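Local atomic coordinates of winged BEAN albumin 1 (Psophocarpus tetragonolobus, PDB entry 1WBA), a protein that serves as a 2S seed storage protein and belongs to the leguminous Kunitz-type protease inhibitor family. Residues S147-P150 with E151-R155; V47-T50 with R51-Y55; K122-T126 with P127-K131; V5-A8 with E9-L13. All blocks are in the same frame, centred on the assembly; numbering follows the deposited sequence.

From the N terminus, contact 4 (5-13) comes first, closing a tight turn in the segment that precedes strand 17-23. Contact 2 (47-55) shapes the loop that leaves strand 45-48 and leads to strand 56-61; contact 3 (122-131) closes the turn between strands 116-122 and 130-136, and contact 1 (147-155) the hairpin of strands 142-148 and 154-159. The four follow in series, none nesting or crossing. In space they form two pairs. Contacts 3 and 4, with centres about 11 Å apart, touch through Tyr130 and Tyr6 and through Arg128 and Ala8. Contacts 1 and 2 meet where strand 154-159 lies beside strand 45-48, and Lys153 reaches Thr50.

Contact 1: residues S147-P150 with E151-R155; sequences STDP and EGKKR
Asp149 OD2 is gripped by Arg155, whose NE donates a salt-bridge hydrogen bond at 2.9 Å and whose NH2 adds a weak one. The partner lies in the guanidinium plane and is approached on its anti lone pair, while the carboxylate stands nearly square to that plane, at 87°. The other oxygen faces the backbone of the turn: Lys153 N gives OD1 a bond of 2.9 Å from above the carboxylate plane, and Glu151 N a weak one. This double use depends on Asp149 chi1 (69°), which sets CG between its own backbone N and carbonyl carbon. A water donates to Asp149 OD2 and to Glu151 OE1, bridging two carboxylates and probably easing their repulsion. With an alanine in place of Asp149, the Arg155 guanidinium would probably lack its close carboxylate mate and Lys153 N its acceptor. The backbone forms a type I turn, Gly152 N to Asp149 O 2.9 Å, followed by a G1 bulge at Gly152, with Asp149 N bound to Lys153 O at 3.0 Å. Ser147 and Arg155 make the next hydrogen-bonded pair. Beyond the turn, Arg155 NH1 bonds Gln103 and Lys153 NZ bonds Thr50. The hairpin thus joins strand 142-148, which borders strand 130-136, to strand 154-159, whose Lys154 backbone pairs with Lys48 of strand 45-48.

Contact 2: residues V47-T50 with R51-Y55; sequences VKST and RNIMY
An ST turn at Ser49, bonded to Arg51 and Ile53, bends the chain as it leaves strand 45-48 for the loop leading to strand 56-61. Ser49 OG accepts from Arg51 N at 3.1 Å, the bond that defines the turn, and from Ile53 N at 3.0 Å. Both bonds are fairly straight, the angle at hydrogen for Ile53 being 159°. The hydroxyl gets there because OG stands anti to its own N, beside the carbonyl carbon (chi1 -165°), facing the amides that follow. Between them, the chain passes through Asn52 in a left-handed conformation, and a water accepts from Asn52 N at 2.9 Å while donating weakly to Ser49 O. Arg51 CG packs alongside the hydroxyl, 3.5 Å from Ser49 OG, and Ile53 CB closes on the same oxygen at 3.6 Å. Ser49 OG also bonds Asp31 OD2, to which Arg51 NE makes a salt bridge. Putting an alanine at Ser49 would probably leave the amides of Arg51 and Ile53 without their shared acceptor and Asp31 without this hydroxyl. One buried hydroxyl thus has three polar partners; with two amides donating to it, its own proton probably goes to the carboxylate.

Contact 3: residues K122-T126 with P127-K131; sequences KGSNT and PRTYK
Ser124 and Thr129 meet hydroxyl to hydroxyl, Ser124 OG donating to Thr129 OG1 at 2.6 Å, and Thr129 OG1 in turn donates to Thr126 O at 2.5 Å, a very short bond. The two residues share a rotamer: each oxygen sits between its own backbone N and carbonyl carbon (chi1 74° in Ser124, 64° in Thr129), turning both inward across the loop. In Thr129 the same torsion lays the methyl against Thr126, CG2 to Thr126 CB being 3.7 Å. Thr126 itself places its CG2 beside its carbonyl carbon, 3.6 Å from Pro127 CD. Next to this pair of hydroxyls, Gly123 N points almost straight at Thr129 O, at 2.9 Å and 177°, though it comes from above the carbonyl plane. A CB on Gly123 would clash with Tyr130 C, consistent with glycine where the backbones come so close (Gly123 CA to Tyr130 CA 3.7 Å). The Tyr130 ring lies against Lys122, CD1 3.8 Å from Lys122 CA, and its OH bonds Tyr6 N. Thr126 to Thr129 form a type II turn, with Arg128 at its left-handed corner, in the loop joining strands 116-122 and 130-136, a connection of the beta-trefoil fold of Kunitz-type proteins.

Contact 4: residues V5-A8 with E9-L13; sequences VYDA and EGNKL
Asp7 and Asn11 run side by side and point the same way, their carboxylate and amide planes 86° apart, nearly perpendicular. Asp7 OD1 takes two backbone amides from opposite faces of its plane: Glu9 N at 2.9 Å, which makes an Asx turn, and Asn11 N at 3.0 Å. That grip on both faces should hold the carboxylate against rotation. Its other oxygen, OD2, accepts from a water that also donates to Lys12 O. Tyr6 and Lys12 likewise lie alongside each other, the aliphatic chain following the ring with Lys12 CG 3.7 Å from Tyr6 CE1. Val5 and Leu13 instead cross at a slant, Val5 CG1 to Leu13 CD2 at 3.8 Å, while Leu13 CD1 lies 3.7 Å from Asp7 CB; this spread is reached with an unusual Leu13 chi1 of -115°. The backbone is a type I turn from Asp7 to Gly10, with Asp7 N bound to Asn11 O at 2.8 Å and Gly10 in the positive-phi conformation that suits glycine. Leu13 N adds a bond to Val5 O. Around the turn, Asp7 and Leu13 rest on Tyr19 of strand 17-23, Val5 and Ala8 on strand 166-171, and the backbones of Val5 and Leu13 both bond that of Ile72.

Contact 1: residues S147-P150 with E151-R155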
loop_
_atom_site.group_PDB
_atom_site.type_symbol
_atom_site.label_atom_id
_atom_site.label_comp_id
_atom_site.label_asym_id
_atom_site.label_seq_id
_atom_site.Cartn_x
_atom_site.Cartn_y
_atom_site.Cartn_z
ATOM N N SER A 147 -2.403 12.226 -3.560
ATOM C CA SER A 147 -3.006 13.537 -3.391
ATOM C C SER A 147 -1.952 14.357 -2.659
ATOM O O SER A 147 -1.487 13.963 -1.581
ATOM C CB SER A 147 -4.276 13.458 -2.558
ATOM O OG SER A 147 -4.855 14.742 -2.433
ATOM N N THR A 148 -1.542 15.466 -3.260
ATOM C CA THR A 148 -0.526 16.319 -2.652
ATOM C C THR A 148 -1.169 17.274 -1.664
ATOM O O THR A 148 -2.141 17.956 -2.012
ATOM C CB THR A 148 0.233 17.110 -3.725
ATOM O OG1 THR A 148 0.824 16.184 -4.651
ATOM C CG2 THR A 148 1.344 17.947 -3.107
ATOM N N ASP A 149 -0.664 17.296 -0.430
ATOM C CA ASP A 149 -1.209 18.196 0.579
ATOM C C ASP A 149 -0.553 19.599 0.499
ATOM O O ASP A 149 0.390 19.803 -0.285
ATOM C CB ASP A 149 -1.157 17.561 1.997
ATOM C CG ASP A 149 0.255 17.405 2.565
ATOM O OD1 ASP A 149 1.203 18.102 2.162
ATOM O OD2 ASP A 149 0.403 16.581 3.479
ATOM N N PRO A 150 -1.048 20.578 1.287
ATOM C CA PRO A 150 -0.482 21.932 1.251
ATOM C C PRO A 150 1.014 22.023 1.517
ATOM O O PRO A 150 1.654 22.975 1.097
ATOM C CB PRO A 150 -1.290 22.667 2.321
ATOM C CG PRO A 150 -2.637 22.015 2.203
ATOM C CD PRO A 150 -2.243 20.550 2.152
ATOM N N GLU A 151 1.554 21.056 2.251
ATOM C CA GLU A 151 2.984 21.047 2.564
ATOM C C GLU A 151 3.817 20.303 1.504
ATOM O O GLU A 151 5.032 20.194 1.629
ATOM C CB GLU A 151 3.232 20.444 3.954
ATOM C CG GLU A 151 2.604 21.208 5.130
ATOM C CD GLU A 151 1.104 21.085 5.161
ATOM O OE1 GLU A 151 0.589 19.975 4.944
ATOM O OE2 GLU A 151 0.413 22.103 5.365
ATOM N N GLY A 152 3.150 19.749 0.496
ATOM C CA GLY A 152 3.867 19.055 -0.553
ATOM C C GLY A 152 4.072 17.564 -0.359
ATOM O O GLY A 152 4.789 16.936 -1.147
ATOM N N LYS A 153 3.430 16.973 0.648
ATOM C CA LYS A 153 3.585 15.540 0.860
ATOM C C LYS A 153 2.617 14.810 -0.068
ATOM O O LYS A 153 1.494 15.286 -0.316
ATOM C CB LYS A 153 3.333 15.150 2.322
ATOM C CG LYS A 153 4.169 15.909 3.378
ATOM C CD LYS A 153 5.688 15.943 3.096
ATOM C CE LYS A 153 6.313 14.544 3.063
ATOM N NZ LYS A 153 7.792 14.495 2.748
ATOM N N LYS A 154 3.071 13.696 -0.635
ATOM C CA LYS A 154 2.246 12.919 -1.549
ATOM C C LYS A 154 1.519 11.795 -0.823
ATOM O O LYS A 154 1.963 10.648 -0.824
ATOM C CB LYS A 154 3.103 12.389 -2.688
ATOM C CG LYS A 154 3.631 13.514 -3.527
ATOM C CD LYS A 154 4.334 13.014 -4.765
ATOM C CE LYS A 154 4.950 14.179 -5.535
ATOM N NZ LYS A 154 3.984 15.333 -5.616
ATOM N N ARG A 155 0.387 12.141 -0.221
ATOM C CA ARG A 155 -0.408 11.192 0.538
ATOM C C ARG A 155 -1.064 10.131 -0.340
ATOM O O ARG A 155 -1.440 10.400 -1.482
ATOM C CB ARG A 155 -1.495 11.928 1.314
ATOM C CG ARG A 155 -0.995 13.048 2.218
ATOM C CD ARG A 155 -2.119 13.482 3.113
ATOM N NE ARG A 155 -1.851 14.728 3.819
ATOM C CZ ARG A 155 -2.643 15.211 4.771
ATOM N NH1 ARG A 155 -3.724 14.528 5.125
ATOM N NH2 ARG A 155 -2.399 16.399 5.316
HETATM O O HOH W 1 1.570 17.658 5.515
#

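Contact 2: residues V47-T50 with R51-Y55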
loop_
_atom_site.group_PDB
_atom_site.type_symbol
_atom_site.label_atom_id
_atom_site.label_comp_id
_atom_site.label_asym_id
_atom_site.label_seq_id
_atom_site.Cartn_x
_atom_site.Cartn_y
_atom_site.Cartn_z
ATOM N N VAL A 47 3.026 7.662 2.659
ATOM C CA VAL A 47 3.071 8.503 1.473
ATOM C C VAL A 47 4.058 7.991 0.439
ATOM O O VAL A 47 4.822 7.060 0.700
ATOM C CB VAL A 47 3.549 9.950 1.858
ATOM C CG1 VAL A 47 2.693 10.523 2.964
ATOM C CG2 VAL A 47 5.024 9.945 2.313
ATOM N N LYS A 48 4.005 8.583 -0.754
ATOM C CA LYS A 48 4.964 8.274 -1.814
ATOM C C LYS A 48 6.086 9.238 -1.432
ATOM O O LYS A 48 5.854 10.442 -1.303
ATOM C CB LYS A 48 4.386 8.653 -3.170
ATOM C CG LYS A 48 5.347 8.527 -4.331
ATOM C CD LYS A 48 4.528 8.490 -5.619
ATOM C CE LYS A 48 5.389 8.583 -6.845
ATOM N NZ LYS A 48 5.964 9.929 -6.889
ATOM N N SER A 49 7.284 8.714 -1.227
ATOM C CA SER A 49 8.401 9.532 -0.786
ATOM C C SER A 49 8.848 10.669 -1.680
ATOM O O SER A 49 8.966 10.530 -2.902
ATOM C CB SER A 49 9.616 8.663 -0.473
ATOM O OG SER A 49 10.589 9.393 0.276
ATOM N N THR A 50 9.132 11.791 -1.023
ATOM C CA THR A 50 9.659 12.963 -1.692
ATOM C C THR A 50 11.080 13.166 -1.155
ATOM O O THR A 50 11.690 14.203 -1.379
ATOM C CB THR A 50 8.777 14.225 -1.430
ATOM O OG1 THR A 50 8.571 14.391 -0.026
ATOM C CG2 THR A 50 7.423 14.076 -2.105
ATOM N N ARG A 51 11.628 12.167 -0.465
ATOM C CA ARG A 51 12.982 12.301 0.081
ATOM C C ARG A 51 13.860 11.073 -0.134
ATOM O O ARG A 51 14.764 10.793 0.650
ATOM C CB ARG A 51 12.923 12.633 1.570
ATOM C CG ARG A 51 12.261 11.562 2.416
ATOM C CD ARG A 51 12.146 11.978 3.883
ATOM N NE ARG A 51 11.483 10.939 4.662
ATOM C CZ ARG A 51 11.681 10.694 5.951
ATOM N NH1 ARG A 51 12.541 11.425 6.662
ATOM N NH2 ARG A 51 11.041 9.676 6.513
ATOM N N ASN A 52 13.575 10.340 -1.204
ATOM C CA ASN A 52 14.330 9.138 -1.560
ATOM C C ASN A 52 14.301 7.977 -0.573
ATOM O O ASN A 52 15.242 7.181 -0.521
ATOM C CB ASN A 52 15.778 9.490 -1.904
ATOM C CG ASN A 52 15.873 10.533 -2.990
ATOM O OD1 ASN A 52 15.313 10.367 -4.076
ATOM N ND2 ASN A 52 16.529 11.648 -2.687
ATOM N N ILE A 53 13.225 7.861 0.198
ATOM C CA ILE A 53 13.092 6.739 1.128
ATOM C C ILE A 53 12.213 5.701 0.427
ATOM O O ILE A 53 11.298 6.060 -0.303
ATOM C CB ILE A 53 12.367 7.132 2.452
ATOM C CG1 ILE A 53 13.224 8.066 3.306
ATOM C CG2 ILE A 53 12.024 5.889 3.251
ATOM C CD1 ILE A 53 14.470 7.438 3.805
ATOM N N MET A 54 12.514 4.423 0.613
ATOM C CA MET A 54 11.702 3.367 0.023
ATOM C C MET A 54 11.679 2.185 0.959
ATOM O O MET A 54 12.549 1.307 0.901
ATOM C CB MET A 54 12.167 2.968 -1.389
ATOM C CG MET A 54 13.650 3.008 -1.664
ATOM S SD MET A 54 13.976 2.669 -3.420
ATOM C CE MET A 54 13.676 4.268 -4.185
ATOM N N TYR A 55 10.699 2.187 1.860
ATOM C CA TYR A 55 10.567 1.118 2.844
ATOM C C TYR A 55 10.046 -0.198 2.238
ATOM O O TYR A 55 9.147 -0.199 1.374
ATOM C CB TYR A 55 9.636 1.549 3.983
ATOM C CG TYR A 55 10.147 2.682 4.866
ATOM C CD1 TYR A 55 11.487 2.740 5.272
ATOM C CD2 TYR A 55 9.276 3.674 5.336
ATOM C CE1 TYR A 55 11.938 3.750 6.133
ATOM C CE2 TYR A 55 9.718 4.687 6.196
ATOM C CZ TYR A 55 11.048 4.720 6.585
ATOM O OH TYR A 55 11.486 5.715 7.427
HETATM O O HOH W 2 11.598 10.108 -3.247
#

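Contact 3: residues K122-T126 with P127-K131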
loop_
_atom_site.group_PDB
_atom_site.type_symbol
_atom_site.label_atom_id
_atom_site.label_comp_id
_atom_site.label_asym_id
_atom_site.label_seq_id
_atom_site.Cartn_x
_atom_site.Cartn_y
_atom_site.Cartn_z
ATOM N N LYS A 122 -3.478 -5.703 -12.381
ATOM C CA LYS A 122 -2.556 -5.170 -13.381
ATOM C C LYS A 122 -2.796 -3.673 -13.442
ATOM O O LYS A 122 -3.947 -3.237 -13.471
ATOM C CB LYS A 122 -2.842 -5.756 -14.756
ATOM C CG LYS A 122 -2.376 -7.162 -14.903
ATOM C CD LYS A 122 -2.683 -7.703 -16.284
ATOM C CE LYS A 122 -2.426 -9.208 -16.322
ATOM N NZ LYS A 122 -3.393 -9.982 -15.464
ATOM N N GLY A 123 -1.719 -2.899 -13.478
ATOM C CA GLY A 123 -1.833 -1.452 -13.485
ATOM C C GLY A 123 -1.767 -0.781 -14.841
ATOM O O GLY A 123 -2.279 0.331 -14.991
ATOM N N SER A 124 -1.106 -1.409 -15.810
ATOM C CA SER A 124 -1.002 -0.841 -17.153
ATOM C C SER A 124 -0.685 -1.921 -18.167
ATOM O O SER A 124 -0.586 -3.108 -17.838
ATOM C CB SER A 124 0.070 0.264 -17.219
ATOM O OG SER A 124 1.392 -0.252 -17.198
ATOM N N ASN A 125 -0.529 -1.501 -19.410
ATOM C CA ASN A 125 -0.215 -2.447 -20.462
ATOM C C ASN A 125 1.244 -2.894 -20.322
ATOM O O ASN A 125 1.625 -3.972 -20.792
ATOM C CB ASN A 125 -0.533 -1.850 -21.843
ATOM C CG ASN A 125 -2.038 -1.777 -22.110
ATOM O OD1 ASN A 125 -2.824 -2.494 -21.483
ATOM N ND2 ASN A 125 -2.446 -0.903 -23.027
ATOM N N THR A 126 2.049 -2.071 -19.658
ATOM C CA THR A 126 3.439 -2.412 -19.421
ATOM C C THR A 126 3.468 -3.616 -18.473
ATOM O O THR A 126 2.828 -3.611 -17.426
ATOM C CB THR A 126 4.190 -1.251 -18.765
ATOM O OG1 THR A 126 4.020 -0.073 -19.562
ATOM C CG2 THR A 126 5.673 -1.577 -18.640
ATOM N N PRO A 127 4.201 -4.670 -18.855
ATOM C CA PRO A 127 4.326 -5.893 -18.058
ATOM C C PRO A 127 4.902 -5.651 -16.670
ATOM O O PRO A 127 5.770 -4.795 -16.491
ATOM C CB PRO A 127 5.291 -6.737 -18.886
ATOM C CG PRO A 127 5.021 -6.268 -20.287
ATOM C CD PRO A 127 4.953 -4.785 -20.114
ATOM N N ARG A 128 4.439 -6.447 -15.709
ATOM C CA ARG A 128 4.902 -6.372 -14.324
ATOM C C ARG A 128 4.577 -5.047 -13.632
ATOM O O ARG A 128 5.249 -4.657 -12.667
ATOM C CB ARG A 128 6.410 -6.676 -14.242
ATOM C CG ARG A 128 6.822 -7.973 -14.925
ATOM C CD ARG A 128 8.333 -8.076 -15.122
ATOM N NE ARG A 128 8.664 -9.209 -15.984
ATOM C CZ ARG A 128 9.892 -9.537 -16.393
ATOM N NH1 ARG A 128 10.948 -8.819 -16.031
ATOM N NH2 ARG A 128 10.071 -10.625 -17.134
ATOM N N THR A 129 3.583 -4.336 -14.155
ATOM C CA THR A 129 3.153 -3.099 -13.532
ATOM C C THR A 129 1.767 -3.379 -12.898
ATOM O O THR A 129 0.911 -4.043 -13.496
ATOM C CB THR A 129 3.118 -1.904 -14.517
ATOM O OG1 THR A 129 2.143 -2.138 -15.534
ATOM C CG2 THR A 129 4.490 -1.680 -15.137
ATOM N N TYR A 130 1.557 -2.879 -11.685
ATOM C CA TYR A 130 0.326 -3.120 -10.945
ATOM C C TYR A 130 -0.221 -1.888 -10.260
ATOM O O TYR A 130 0.421 -0.852 -10.225
ATOM C CB TYR A 130 0.613 -4.175 -9.872
ATOM C CG TYR A 130 0.995 -5.474 -10.492
ATOM C CD1 TYR A 130 0.016 -6.370 -10.894
ATOM C CD2 TYR A 130 2.323 -5.761 -10.784
ATOM C CE1 TYR A 130 0.337 -7.524 -11.576
ATOM C CE2 TYR A 130 2.670 -6.923 -11.472
ATOM C CZ TYR A 130 1.666 -7.798 -11.866
ATOM O OH TYR A 130 1.978 -8.962 -12.518
ATOM N N LYS A 131 -1.426 -2.015 -9.721
ATOM C CA LYS A 131 -2.051 -0.940 -8.959
ATOM C C LYS A 131 -2.606 -1.614 -7.722
ATOM O O LYS A 131 -2.834 -2.829 -7.717
ATOM C CB LYS A 131 -3.164 -0.246 -9.744
ATOM C CG LYS A 131 -4.338 -1.111 -10.059
ATOM C CD LYS A 131 -5.392 -0.302 -10.741
ATOM C CE LYS A 131 -6.476 -1.198 -11.258
ATOM N NZ LYS A 131 -7.618 -0.404 -11.773
HETATM O O HOH W 3 1.029 -5.789 -15.631
#

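Contact 4: residues V5-A8 with E9-L13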
loop_
_atom_site.group_PDB
_atom_site.type_symbol
_atom_site.label_atom_id
_atom_site.label_comp_id
_atom_site.label_asym_id
_atom_site.label_seq_id
_atom_site.Cartn_x
_atom_site.Cartn_y
_atom_site.Cartn_z
ATOM N N VAL A 5 0.714 -12.337 -9.273
ATOM C CA VAL A 5 1.349 -11.035 -9.410
ATOM C C VAL A 5 2.847 -11.322 -9.578
ATOM O O VAL A 5 3.381 -12.222 -8.923
ATOM C CB VAL A 5 1.122 -10.195 -8.145
ATOM C CG1 VAL A 5 1.860 -8.860 -8.256
ATOM C CG2 VAL A 5 -0.389 -10.000 -7.921
ATOM N N TYR A 6 3.513 -10.595 -10.469
ATOM C CA TYR A 6 4.939 -10.803 -10.716
ATOM C C TYR A 6 5.794 -9.676 -10.186
ATOM O O TYR A 6 5.360 -8.526 -10.202
ATOM C CB TYR A 6 5.212 -10.919 -12.223
ATOM C CG TYR A 6 4.820 -12.251 -12.794
ATOM C CD1 TYR A 6 5.696 -13.337 -12.749
ATOM C CD2 TYR A 6 3.547 -12.453 -13.313
ATOM C CE1 TYR A 6 5.305 -14.596 -13.198
ATOM C CE2 TYR A 6 3.150 -13.702 -13.765
ATOM C CZ TYR A 6 4.037 -14.770 -13.702
ATOM O OH TYR A 6 3.626 -16.000 -14.152
ATOM N N ASP A 7 6.993 -10.001 -9.709
ATOM C CA ASP A 7 7.913 -8.967 -9.254
ATOM C C ASP A 7 8.609 -8.357 -10.492
ATOM O O ASP A 7 8.440 -8.832 -11.621
ATOM C CB ASP A 7 8.910 -9.483 -8.183
ATOM C CG ASP A 7 9.860 -10.588 -8.696
ATOM O OD1 ASP A 7 10.185 -10.659 -9.900
ATOM O OD2 ASP A 7 10.304 -11.377 -7.859
ATOM N N ALA A 8 9.406 -7.321 -10.274
ATOM C CA ALA A 8 10.079 -6.644 -11.364
ATOM C C ALA A 8 11.025 -7.547 -12.161
ATOM O O ALA A 8 11.416 -7.198 -13.262
ATOM C CB ALA A 8 10.818 -5.419 -10.834
ATOM N N GLU A 9 11.413 -8.678 -11.590
ATOM C CA GLU A 9 12.304 -9.609 -12.259
ATOM C C GLU A 9 11.560 -10.703 -13.003
ATOM O O GLU A 9 12.176 -11.544 -13.650
ATOM C CB GLU A 9 13.270 -10.230 -11.260
ATOM C CG GLU A 9 14.192 -9.223 -10.606
ATOM C CD GLU A 9 15.039 -9.848 -9.516
ATOM O OE1 GLU A 9 14.573 -9.917 -8.357
ATOM O OE2 GLU A 9 16.170 -10.281 -9.825
ATOM N N GLY A 10 10.234 -10.687 -12.928
ATOM C CA GLY A 10 9.459 -11.694 -13.635
ATOM C C GLY A 10 9.201 -12.987 -12.894
ATOM O O GLY A 10 8.866 -13.993 -13.490
ATOM N N ASN A 11 9.397 -12.987 -11.588
ATOM C CA ASN A 11 9.102 -14.163 -10.798
ATOM C C ASN A 11 7.796 -13.897 -10.037
ATOM O O ASN A 11 7.458 -12.747 -9.777
ATOM C CB ASN A 11 10.228 -14.433 -9.816
ATOM C CG ASN A 11 11.525 -14.750 -10.507
ATOM O OD1 ASN A 11 12.530 -14.094 -10.275
ATOM N ND2 ASN A 11 11.509 -15.744 -11.374
ATOM N N LYS A 12 7.040 -14.946 -9.726
ATOM C CA LYS A 12 5.797 -14.769 -8.975
ATOM C C LYS A 12 6.095 -14.273 -7.566
ATOM O O LYS A 12 7.099 -14.660 -6.957
ATOM C CB LYS A 12 5.024 -16.074 -8.870
ATOM C CG LYS A 12 4.598 -16.653 -10.191
ATOM C CD LYS A 12 3.892 -17.943 -9.894
ATOM C CE LYS A 12 3.553 -18.722 -11.127
ATOM N NZ LYS A 12 2.933 -20.016 -10.719
ATOM N N LEU A 13 5.227 -13.403 -7.060
ATOM C CA LEU A 13 5.390 -12.876 -5.719
ATOM C C LEU A 13 5.173 -14.035 -4.762
ATOM O O LEU A 13 4.338 -14.898 -5.008
ATOM C CB LEU A 13 4.352 -11.791 -5.442
ATOM C CG LEU A 13 4.853 -10.367 -5.218
ATOM C CD1 LEU A 13 5.644 -9.905 -6.414
ATOM C CD2 LEU A 13 3.686 -9.439 -4.941
HETATM O O HOH W 4 9.167 -12.875 -6.001
HETATM O O HOH W 5 12.732 -12.196 -8.312
#